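Local structure of aminodeoxyfutalosine deaminase (Deinococcus radiodurans, 2IMR) at residues Ala98-Asp103 / Leu351-Val356. The protein catalyses the zinc-dependent deamination of aminodeoxyfutalosine to futalosine, a step of menaquinone biosynthesis, and, to a lesser extent, deaminates adenosine and several of its derivatives. Residues are numbered along the deposited sequence; the frame is centred on the assembly and turned at random.
With ZN (zinc ion), chain B.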
# COMPACT_ATOMS: atom_id res chain seq x y z
N ALA A 98 0.84 -3.97 -1.07
CA ALA A 98 1.64 -2.75 -1.13
C ALA A 98 1.66 -1.86 0.10
O ALA A 98 2.43 -0.90 0.16
CB ALA A 98 1.22 -1.92 -2.36
N HIS A 99 0.80 -2.15 1.08
CA HIS A 99 0.81 -1.36 2.30
C HIS A 99 0.17 -2.07 3.47
O HIS A 99 -1.02 -2.41 3.44
CB HIS A 99 0.10 -0.02 2.11
CG HIS A 99 0.18 0.87 3.32
ND1 HIS A 99 1.27 1.68 3.57
CD2 HIS A 99 -0.65 1.02 4.38
CE1 HIS A 99 1.11 2.29 4.73
NE2 HIS A 99 -0.05 1.90 5.24
N THR A 100 0.97 -2.30 4.50
CA THR A 100 0.49 -2.91 5.73
C THR A 100 1.45 -2.55 6.85
O THR A 100 2.50 -1.94 6.62
CB THR A 100 0.37 -4.46 5.62
OG1 THR A 100 -0.24 -4.97 6.81
CG2 THR A 100 1.74 -5.09 5.44
N HIS A 101 1.07 -2.90 8.08
CA HIS A 101 1.92 -2.68 9.24
C HIS A 101 1.92 -4.02 9.97
O HIS A 101 0.87 -4.45 10.46
CB HIS A 101 1.32 -1.63 10.19
CG HIS A 101 1.27 -0.24 9.63
ND1 HIS A 101 1.96 0.81 10.20
CD2 HIS A 101 0.54 0.29 8.62
CE1 HIS A 101 1.66 1.93 9.56
NE2 HIS A 101 0.80 1.64 8.60
N LEU A 102 3.07 -4.70 10.01
CA LEU A 102 3.15 -5.98 10.70
C LEU A 102 3.40 -5.75 12.19
O LEU A 102 3.19 -6.64 13.02
CB LEU A 102 4.25 -6.86 10.10
CG LEU A 102 4.03 -7.24 8.63
CD1 LEU A 102 5.04 -8.28 8.21
CD2 LEU A 102 2.61 -7.79 8.44
N ASP A 103 3.85 -4.54 12.52
CA ASP A 103 4.07 -4.14 13.91
C ASP A 103 3.69 -2.67 13.98
O ASP A 103 3.90 -1.92 13.03
CB ASP A 103 5.53 -4.37 14.36
CG ASP A 103 6.46 -3.20 14.03
OD1 ASP A 103 6.78 -3.00 12.84
OD2 ASP A 103 6.88 -2.49 14.98
N LEU A 351 -2.62 -1.79 -4.49
CA LEU A 351 -3.51 -2.20 -3.42
C LEU A 351 -2.79 -2.68 -2.16
O LEU A 351 -1.74 -3.32 -2.24
CB LEU A 351 -4.44 -3.32 -3.91
CG LEU A 351 -5.62 -2.90 -4.77
CD1 LEU A 351 -6.16 -4.10 -5.53
CD2 LEU A 351 -6.70 -2.29 -3.88
N GLY A 352 -3.37 -2.36 -1.02
CA GLY A 352 -2.82 -2.77 0.26
C GLY A 352 -4.00 -3.14 1.16
O GLY A 352 -5.14 -2.82 0.83
N THR A 353 -3.74 -3.81 2.27
CA THR A 353 -4.80 -4.20 3.20
C THR A 353 -4.70 -3.35 4.45
O THR A 353 -5.63 -3.30 5.26
CB THR A 353 -4.65 -5.67 3.65
OG1 THR A 353 -3.39 -5.82 4.33
CG2 THR A 353 -4.69 -6.62 2.46
N ASP A 354 -3.56 -2.67 4.61
CA ASP A 354 -3.28 -1.87 5.80
C ASP A 354 -3.09 -2.95 6.88
O ASP A 354 -3.13 -4.13 6.57
CB ASP A 354 -4.46 -0.96 6.14
CG ASP A 354 -4.04 0.31 6.84
OD1 ASP A 354 -2.87 0.39 7.27
OD2 ASP A 354 -4.87 1.22 6.96
N SER A 355 -2.86 -2.56 8.13
CA SER A 355 -2.69 -3.56 9.19
C SER A 355 -4.01 -4.30 9.38
O SER A 355 -5.07 -3.80 8.97
CB SER A 355 -2.28 -2.90 10.50
OG SER A 355 -3.41 -2.48 11.23
N VAL A 356 -3.98 -5.47 10.02
CA VAL A 356 -5.21 -6.22 10.23
C VAL A 356 -6.15 -5.56 11.24
O VAL A 356 -7.32 -5.96 11.36
CB VAL A 356 -4.92 -7.66 10.72
CG1 VAL A 356 -4.19 -8.43 9.63
CG2 VAL A 356 -4.09 -7.62 11.99
ZN ZN B . -0.39 2.63 7.22
O HOH W 1 -1.23 -6.37 10.44
O HOH W 2 -2.17 2.81 7.19
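H99, H101 and D354 bring the two segments together at the zinc, in the manner of the amidohydrolase superfamily, whose H-x-H motif sits at the C-terminal end of the first barrel strand. Both imidazoles offer NE2 to the metal; H99 NE2 lies 2.1 Å from the zinc, and H240 adds a third ligand. H99 has CG anti to its backbone N (chi1 -175°), which carries the ring to the metal, while Q238 holds ND1 and fixes the ring's rotation. D354 runs alongside both rings, its OD1 at the edge of the H99 ring but 3.3 Å from the zinc. D354 is an assigned zinc-binding residue, yet at this distance its carboxylate probably acts here through the metal-bound water beside OD1, while S328 holds OD2.

Backbone bonds hold the two segments in register. A98 N donates to L351 O at 2.9 Å, and H99 O takes a bond from D354 N at 2.8 Å plus a weak one from T353 N. G352 suits its place because a side chain would run into H99 N.

Hydroxyls supply a second layer. T353 OG1 donates in the carbonyl plane to a lone pair of D354 O, 2.8 Å away, and T100 OG1 reaches the same oxygen weakly. Replacing T353 by a valine would probably deprive D354 O of its shorter hydroxyl bond and N97 of its hydroxyl partner, so that the turn carrying the carboxylate is held less firmly.

S355, small enough to pack its CB on H101, caps helix 356-359. The contact closes the TIM barrel, joining strand 100-101, beside strand 149-153, to the loop leaving strand 349-351, beside strand 322-324.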